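Local coordinates for SalCYP truncation (Salinispora tropica, PDB 7ABB), which belongs to the cytochrome P450 family, a largely helical fold built around a bound heme, here modelled as heme c, at residues A[10-15]-A[37-42]; A[20-25]-A[307-312]. All coordinates share one frame; numbering follows the deposited sequence.

Contact 1: residues A[10-15]-A[37-42]; sequences SVEFDF and SSRGDS
Ser37 OG meets the backbone of Phe13 and donates a hydrogen bond to Phe13 O at 2.7 Å, in the carbonyl plane and on a lone pair. With OG anti to the backbone N (chi1 179°), the same oxygen also accepts from Arg39 N at 3.2 Å, an ST turn, so one buried hydroxyl both turns its own chain and grips the other. Alongside, Ser38 N donates to Val11 O at 2.9 Å, and Ser37 CA-H approaches that oxygen too. Farther out, Ser38 OG donates to Glu12 OE1 over 3.0 Å, on the anti side of the carboxylate and tilted out of its plane, while Glu12 OE2 rests against Arg39 CG. The single bridge between Val11 and Ser37 sets the N-terminal segment against the edge strand 34-37 of the P450 beta sheet, where the chain leads into the type II' turn from Arg39 to Ser42. From this turn the extended Arg39 chain runs past Phe13 O and lays its guanidinium flat against the Asp14 carboxylate, the planes 7° apart. Asp14 OD2 is 3.6 Å from Arg39 NH1 but well out of the guanidinium plane, so charge alone links them. In-plane, Arg39 NH1 donates to a water that also accepts from Phe15 N, while Asp14 OD1 is held by Phe16 N. The Phe13 ring leads away from segment 37-42 and meets Tyr22 and Phe35 edge-to-face.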
ATOM      1  N   SER A  10       4.100   9.732 -28.974  1.00 48.85           N
ATOM      2  CA  SER A  10       3.680   8.575 -28.186  1.00 36.49           C
ATOM      3  C   SER A  10       4.808   7.570 -28.069  1.00 31.89           C
ATOM      4  O   SER A  10       5.713   7.539 -28.893  1.00 38.96           O
ATOM      5  CB  SER A  10       2.471   7.894 -28.812  1.00 38.61           C
ATOM      6  OG  SER A  10       1.338   8.733 -28.731  1.00 38.53           O
ATOM      7  N   VAL A  11       4.751   6.743 -27.035  1.00 30.67           N
ATOM      8  CA  VAL A  11       5.709   5.664 -26.857  1.00 30.15           C
ATOM      9  C   VAL A  11       4.952   4.380 -26.557  1.00 32.73           C
ATOM     10  O   VAL A  11       3.847   4.397 -26.004  1.00 30.45           O
ATOM     11  CB  VAL A  11       6.727   5.976 -25.743  1.00 37.84           C
ATOM     12  CG1 VAL A  11       7.681   7.062 -26.201  1.00 51.28           C
ATOM     13  CG2 VAL A  11       6.022   6.385 -24.466  1.00 34.92           C
ATOM     14  N   GLU A  12       5.554   3.254 -26.937  1.00 30.48           N
ATOM     15  CA  GLU A  12       4.964   1.945 -26.662  1.00 35.91           C
ATOM     16  C   GLU A  12       5.379   1.555 -25.249  1.00 37.85           C
ATOM     17  O   GLU A  12       6.344   0.829 -25.036  1.00 37.24           O
ATOM     18  CB  GLU A  12       5.419   0.923 -27.697  1.00 41.39           C
ATOM     19  CG  GLU A  12       4.645  -0.397 -27.685  1.00 48.52           C
ATOM     20  CD  GLU A  12       3.247  -0.276 -28.271  1.00 63.35           C
ATOM     21  OE1 GLU A  12       2.974   0.721 -28.972  1.00 60.45           O
ATOM     22  OE2 GLU A  12       2.421  -1.183 -28.030  1.00 70.20           O
ATOM     23  N   PHE A  13       4.638   2.067 -24.270  1.00 28.14           N
ATOM     24  CA  PHE A  13       4.974   1.913 -22.856  1.00 26.46           C
ATOM     25  C   PHE A  13       3.983   0.994 -22.160  1.00 26.66           C
ATOM     26  O   PHE A  13       2.769   1.209 -22.231  1.00 29.96           O
ATOM     27  CB  PHE A  13       4.988   3.271 -22.152  1.00 26.49           C
ATOM     28  CG  PHE A  13       5.223   3.193 -20.661  1.00 25.18           C
ATOM     29  CD1 PHE A  13       6.476   2.924 -20.159  1.00 35.88           C
ATOM     30  CD2 PHE A  13       4.185   3.419 -19.767  1.00 23.61           C
ATOM     31  CE1 PHE A  13       6.693   2.867 -18.800  1.00 32.26           C
ATOM     32  CE2 PHE A  13       4.399   3.391 -18.403  1.00 25.24           C
ATOM     33  CZ  PHE A  13       5.655   3.094 -17.918  1.00 27.97           C
ATOM     34  N   ASP A  14       4.514  -0.003 -21.456  1.00 28.20           N
ATOM     35  CA  ASP A  14       3.725  -0.962 -20.694  1.00 29.43           C
ATOM     36  C   ASP A  14       3.592  -0.462 -19.258  1.00 30.67           C
ATOM     37  O   ASP A  14       4.602  -0.248 -18.583  1.00 29.09           O
ATOM     38  CB  ASP A  14       4.428  -2.321 -20.742  1.00 34.33           C
ATOM     39  CG  ASP A  14       3.710  -3.411 -19.950  1.00 37.70           C
ATOM     40  OD1 ASP A  14       2.836  -3.117 -19.112  1.00 40.15           O
ATOM     41  OD2 ASP A  14       4.052  -4.591 -20.177  1.00 51.34           O
ATOM     42  N   PHE A  15       2.357  -0.266 -18.788  1.00 27.88           N
ATOM     43  CA  PHE A  15       2.212   0.318 -17.456  1.00 24.65           C
ATOM     44  C   PHE A  15       2.598  -0.646 -16.334  1.00 27.27           C
ATOM     45  O   PHE A  15       2.676  -0.214 -15.179  1.00 27.75           O
ATOM     46  CB  PHE A  15       0.792   0.843 -17.229  1.00 27.47           C
ATOM     47  CG  PHE A  15      -0.285  -0.187 -17.404  1.00 28.88           C
ATOM     48  CD1 PHE A  15      -0.422  -1.230 -16.510  1.00 32.83           C
ATOM     49  CD2 PHE A  15      -1.185  -0.088 -18.448  1.00 48.17           C
ATOM     50  CE1 PHE A  15      -1.416  -2.176 -16.666  1.00 50.55           C
ATOM     51  CE2 PHE A  15      -2.184  -1.031 -18.607  1.00 47.90           C
ATOM     52  CZ  PHE A  15      -2.297  -2.074 -17.714  1.00 46.76           C
ATOM     53  N   SER A  37       1.192   6.873 -23.990  1.00 24.25           N
ATOM     54  CA  SER A  37       1.499   5.521 -24.421  1.00 26.74           C
ATOM     55  C   SER A  37       0.503   5.065 -25.474  1.00 25.86           C
ATOM     56  O   SER A  37      -0.716   5.187 -25.288  1.00 27.07           O
ATOM     57  CB  SER A  37       1.464   4.542 -23.256  1.00 25.24           C
ATOM     58  OG  SER A  37       1.745   3.231 -23.746  1.00 26.99           O
ATOM     59  N   SER A  38       1.025   4.506 -26.559  1.00 26.54           N
ATOM     60  CA  SER A  38       0.202   3.948 -27.618  1.00 29.95           C
ATOM     61  C   SER A  38      -0.104   2.479 -27.397  1.00 34.22           C
ATOM     62  O   SER A  38      -0.766   1.860 -28.231  1.00 38.77           O
ATOM     63  CB  SER A  38       0.904   4.127 -28.964  1.00 36.75           C
ATOM     64  OG  SER A  38       2.228   3.622 -28.899  1.00 38.43           O
ATOM     65  N   ARG A  39       0.348   1.909 -26.292  1.00 32.66           N
ATOM     66  CA  ARG A  39       0.194   0.480 -26.073  1.00 37.33           C
ATOM     67  C   ARG A  39      -1.231   0.133 -25.652  1.00 39.19           C
ATOM     68  O   ARG A  39      -1.851   0.834 -24.846  1.00 43.46           O
ATOM     69  CB  ARG A  39       1.190   0.007 -25.016  1.00 37.42           C
ATOM     70  CG  ARG A  39       1.372  -1.484 -24.978  1.00 52.58           C
ATOM     71  CD  ARG A  39       2.651  -1.847 -24.264  1.00 57.28           C
ATOM     72  NE  ARG A  39       2.867  -3.290 -24.267  1.00 60.96           N
ATOM     73  CZ  ARG A  39       2.289  -4.134 -23.420  1.00 59.21           C
ATOM     74  NH1 ARG A  39       1.454  -3.684 -22.491  1.00 57.90           N
ATOM     75  NH2 ARG A  39       2.551  -5.431 -23.506  1.00 60.19           N
ATOM     76  N   GLY A  40      -1.744  -0.962 -26.209  1.00 48.03           N
ATOM     77  CA  GLY A  40      -3.090  -1.400 -25.871  1.00 51.77           C
ATOM     78  C   GLY A  40      -4.113  -0.416 -26.397  1.00 40.15           C
ATOM     79  O   GLY A  40      -4.051   0.024 -27.552  1.00 37.81           O
ATOM     80  N   ASP A  41      -5.070  -0.059 -25.541  1.00 42.85           N
ATOM     81  CA  ASP A  41      -6.058   0.962 -25.864  1.00 48.54           C
ATOM     82  C   ASP A  41      -5.504   2.375 -25.746  1.00 45.78           C
ATOM     83  O   ASP A  41      -6.235   3.333 -26.020  1.00 44.22           O
ATOM     84  CB  ASP A  41      -7.278   0.813 -24.954  1.00 47.75           C
ATOM     85  CG  ASP A  41      -7.999  -0.507 -25.153  1.00 58.77           C
ATOM     86  OD1 ASP A  41      -7.955  -1.050 -26.280  1.00 60.32           O
ATOM     87  OD2 ASP A  41      -8.614  -0.995 -24.182  1.00 60.46           O
ATOM     88  N   SER A  42      -4.242   2.515 -25.337  1.00 37.41           N
ATOM     89  CA  SER A  42      -3.552   3.792 -25.196  1.00 31.33           C
ATOM     90  C   SER A  42      -3.940   4.455 -23.883  1.00 28.19           C
ATOM     91  O   SER A  42      -4.999   4.156 -23.317  1.00 28.07           O
ATOM     92  CB  SER A  42      -3.838   4.724 -26.376  1.00 36.40           C
ATOM     93  OG  SER A  42      -5.019   5.486 -26.156  1.00 42.39           O
TER
HETATM   94  O   HOH W   1       0.287  -1.499 -20.963  1.00 48.06           O

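Contact 2: residues A[20-25]-A[307-312]; sequences QAYRRV and LALANY
Helix 19-29, the first helix of this P450 chain, packs here against the short helix 307-310 and the turn that follows it, with Arg23 bridging the two. Its guanidinium lies flat on the Tyr312 ring, centres 3.6 Å apart and planes at 10°, a cation-pi stack in which Arg23 NH1 stands over the middle of the ring. From that position the same nitrogen donates to Ala308 O at 3.2 Å, with an N-H...O angle of 161°. The acceptor lies in the guanidinium plane, so stack and bond together fix both the tilt and the rotation of the group. A bend at chi3 (-72°) turns the end of the arginine onto the ring, and Arg23 CD comes within 3.4 Å of Tyr312 CD2. Nearer the helix, Leu309 CD2 fills the angle between Arg23 CG, at 3.6 Å, and Tyr22 CB, at 4.0 Å, while Leu309 CD1 lies at the edge of the Tyr22 ring. Tyr312 is itself anchored by a hydrogen bond from its hydroxyl to Val278 O and has a second cation-pi partner in Arg277. The ring face and the carbonyl oxygen would both stabilise the positive charge of Arg23. Leu307 touches heme c, so helix 307-310 lines the heme pocket of the P450 fold on one side and packs through Ala308 and Leu309 against the N-terminal helix.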
ATOM      1  N   GLN A  20      11.586   2.559 -11.823  1.00 26.06           N
ATOM      2  CA  GLN A  20      12.739   3.076 -12.553  1.00 26.13           C
ATOM      3  C   GLN A  20      12.416   3.260 -14.023  1.00 27.52           C
ATOM      4  O   GLN A  20      12.907   4.197 -14.667  1.00 29.34           O
ATOM      5  CB  GLN A  20      13.915   2.122 -12.392  1.00 31.60           C
ATOM      6  CG  GLN A  20      15.226   2.773 -12.101  1.00 66.17           C
ATOM      7  CD  GLN A  20      16.299   1.735 -11.849  1.00 58.77           C
ATOM      8  OE1 GLN A  20      16.657   1.457 -10.704  1.00 71.02           O
ATOM      9  NE2 GLN A  20      16.792   1.132 -12.923  1.00 56.59           N
ATOM     10  N   ALA A  21      11.617   2.357 -14.583  1.00 29.29           N
ATOM     11  CA  ALA A  21      11.266   2.464 -15.988  1.00 30.46           C
ATOM     12  C   ALA A  21      10.308   3.623 -16.212  1.00 28.13           C
ATOM     13  O   ALA A  21      10.472   4.389 -17.168  1.00 27.22           O
ATOM     14  CB  ALA A  21      10.661   1.157 -16.483  1.00 34.48           C
ATOM     15  N   TYR A  22       9.309   3.779 -15.341  1.00 24.06           N
ATOM     16  CA  TYR A  22       8.480   4.973 -15.405  1.00 22.94           C
ATOM     17  C   TYR A  22       9.343   6.227 -15.439  1.00 23.03           C
ATOM     18  O   TYR A  22       9.114   7.133 -16.248  1.00 22.90           O
ATOM     19  CB  TYR A  22       7.529   5.036 -14.211  1.00 22.31           C
ATOM     20  CG  TYR A  22       6.204   4.357 -14.421  1.00 20.31           C
ATOM     21  CD1 TYR A  22       6.074   2.976 -14.271  1.00 23.51           C
ATOM     22  CD2 TYR A  22       5.083   5.088 -14.746  1.00 19.02           C
ATOM     23  CE1 TYR A  22       4.853   2.354 -14.444  1.00 24.50           C
ATOM     24  CE2 TYR A  22       3.854   4.475 -14.924  1.00 20.55           C
ATOM     25  CZ  TYR A  22       3.751   3.108 -14.772  1.00 21.45           C
ATOM     26  OH  TYR A  22       2.518   2.513 -14.955  1.00 23.16           O
ATOM     27  N   ARG A  23      10.341   6.300 -14.557  1.00 24.86           N
ATOM     28  CA  ARG A  23      11.131   7.518 -14.448  1.00 23.26           C
ATOM     29  C   ARG A  23      12.011   7.722 -15.675  1.00 23.76           C
ATOM     30  O   ARG A  23      12.143   8.850 -16.157  1.00 27.00           O
ATOM     31  CB  ARG A  23      11.972   7.507 -13.176  1.00 22.67           C
ATOM     32  CG  ARG A  23      11.108   7.733 -11.937  1.00 21.43           C
ATOM     33  CD  ARG A  23      11.900   7.976 -10.665  1.00 23.35           C
ATOM     34  NE  ARG A  23      12.561   6.771 -10.157  1.00 25.79           N
ATOM     35  CZ  ARG A  23      12.042   5.921  -9.267  1.00 22.66           C
ATOM     36  NH1 ARG A  23      10.813   6.111  -8.790  1.00 22.99           N
ATOM     37  NH2 ARG A  23      12.763   4.865  -8.883  1.00 25.01           N
ATOM     38  N   ARG A  24      12.575   6.642 -16.225  1.00 25.33           N
ATOM     39  CA  ARG A  24      13.399   6.769 -17.431  1.00 26.71           C
ATOM     40  C   ARG A  24      12.561   7.216 -18.620  1.00 27.98           C
ATOM     41  O   ARG A  24      12.978   8.084 -19.396  1.00 29.76           O
ATOM     42  CB  ARG A  24      14.074   5.450 -17.762  1.00 30.24           C
ATOM     43  CG  ARG A  24      15.032   5.534 -18.960  1.00 43.89           C
ATOM     44  CD  ARG A  24      15.458   4.150 -19.450  1.00 61.95           C
ATOM     45  NE  ARG A  24      14.322   3.388 -19.970  1.00 71.27           N
ATOM     46  CZ  ARG A  24      13.849   3.488 -21.211  1.00 70.28           C
ATOM     47  NH1 ARG A  24      14.410   4.317 -22.087  1.00 77.85           N
ATOM     48  NH2 ARG A  24      12.808   2.753 -21.580  1.00 64.68           N
ATOM     49  N   VAL A  25      11.388   6.610 -18.798  1.00 25.62           N
ATOM     50  CA  VAL A  25      10.544   6.968 -19.930  1.00 24.34           C
ATOM     51  C   VAL A  25      10.100   8.416 -19.799  1.00 26.81           C
ATOM     52  O   VAL A  25      10.078   9.165 -20.781  1.00 26.14           O
ATOM     53  CB  VAL A  25       9.346   6.005 -20.042  1.00 26.30           C
ATOM     54  CG1 VAL A  25       8.349   6.511 -21.098  1.00 28.40           C
ATOM     55  CG2 VAL A  25       9.816   4.634 -20.425  1.00 27.93           C
ATOM     56  N   LEU A 307       2.747   7.142  -8.577  1.00 18.18           N
ATOM     57  CA  LEU A 307       3.381   7.727  -7.407  1.00 18.33           C
ATOM     58  C   LEU A 307       4.909   7.725  -7.540  1.00 16.95           C
ATOM     59  O   LEU A 307       5.580   8.552  -6.915  1.00 20.33           O
ATOM     60  CB  LEU A 307       2.941   6.958  -6.152  1.00 17.73           C
ATOM     61  CG  LEU A 307       1.417   6.870  -5.954  1.00 19.09           C
ATOM     62  CD1 LEU A 307       1.136   6.185  -4.619  1.00 19.33           C
ATOM     63  CD2 LEU A 307       0.778   8.256  -6.018  1.00 20.78           C
ATOM     64  N   ALA A 308       5.463   6.806  -8.337  1.00 16.78           N
ATOM     65  CA  ALA A 308       6.901   6.769  -8.626  1.00 18.29           C
ATOM     66  C   ALA A 308       7.364   8.005  -9.378  1.00 18.57           C
ATOM     67  O   ALA A 308       8.558   8.305  -9.376  1.00 21.40           O
ATOM     68  CB  ALA A 308       7.251   5.529  -9.443  1.00 18.90           C
ATOM     69  N   LEU A 309       6.456   8.694 -10.062  1.00 18.78           N
ATOM     70  CA  LEU A 309       6.807   9.972 -10.664  1.00 19.22           C
ATOM     71  C   LEU A 309       6.463  11.143  -9.741  1.00 14.84           C
ATOM     72  O   LEU A 309       7.308  12.032  -9.555  1.00 20.57           O
ATOM     73  CB  LEU A 309       6.120  10.128 -12.034  1.00 18.77           C
ATOM     74  CG  LEU A 309       6.504   9.073 -13.078  1.00 18.72           C
ATOM     75  CD1 LEU A 309       5.884   9.396 -14.429  1.00 22.57           C
ATOM     76  CD2 LEU A 309       7.985   8.923 -13.227  1.00 20.69           C
ATOM     77  N   ALA A 310       5.257  11.174  -9.165  1.00 16.07           N
ATOM     78  CA  ALA A 310       4.882  12.266  -8.271  1.00 18.72           C
ATOM     79  C   ALA A 310       5.922  12.456  -7.176  1.00 19.11           C
ATOM     80  O   ALA A 310       6.360  13.575  -6.894  1.00 19.32           O
ATOM     81  CB  ALA A 310       3.494  12.000  -7.658  1.00 19.20           C
ATOM     82  N   ASN A 311       6.348  11.349  -6.551  1.00 17.21           N
ATOM     83  CA  ASN A 311       7.197  11.429  -5.367  1.00 16.26           C
ATOM     84  C   ASN A 311       8.668  11.590  -5.704  1.00 19.28           C
ATOM     85  O   ASN A 311       9.504  11.681  -4.786  1.00 19.49           O
ATOM     86  CB  ASN A 311       6.987  10.181  -4.499  1.00 16.46           C
ATOM     87  CG  ASN A 311       5.711  10.255  -3.679  1.00 17.72           C
ATOM     88  OD1 ASN A 311       5.140  11.326  -3.489  1.00 17.67           O
ATOM     89  ND2 ASN A 311       5.270   9.114  -3.140  1.00 20.02           N
ATOM     90  N   TYR A 312       9.015  11.617  -6.998  1.00 18.62           N
ATOM     91  CA  TYR A 312      10.363  11.888  -7.467  1.00 18.68           C
ATOM     92  C   TYR A 312      10.458  13.157  -8.306  1.00 18.18           C
ATOM     93  O   TYR A 312      11.478  13.377  -8.955  1.00 21.19           O
ATOM     94  CB  TYR A 312      10.888  10.705  -8.286  1.00 20.13           C
ATOM     95  CG  TYR A 312      11.390   9.532  -7.474  1.00 20.85           C
ATOM     96  CD1 TYR A 312      10.529   8.786  -6.667  1.00 19.09           C
ATOM     97  CD2 TYR A 312      12.710   9.155  -7.554  1.00 22.73           C
ATOM     98  CE1 TYR A 312      11.022   7.696  -5.939  1.00 19.26           C
ATOM     99  CE2 TYR A 312      13.200   8.077  -6.840  1.00 20.91           C
ATOM    100  CZ  TYR A 312      12.325   7.365  -6.035  1.00 19.96           C
ATOM    101  OH  TYR A 312      12.890   6.301  -5.359  1.00 21.42           O
TER

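In the fold
Both contacts secure the N-terminal part of the chain, but at different depths. Contact 1 is partly buried, about 25 Å from the chain centre, and ties the lead-in to helix 19-29 to the end of strand 34-37; contact 2, about 17 Å from the centre, is buried and joins that helix to a segment almost 300 residues later. Chemistry follows place: serine hydroxyls, backbone bonds, carboxylates and a water serve the outer contact, an arginine-aromatic stack and leucine packing the inner one. Each uses a stacked arginine, against a carboxylate outside and a tyrosine inside. Tyr22 joins them, its OH 2.7 Å from Phe15 O in a probable hydrogen bond.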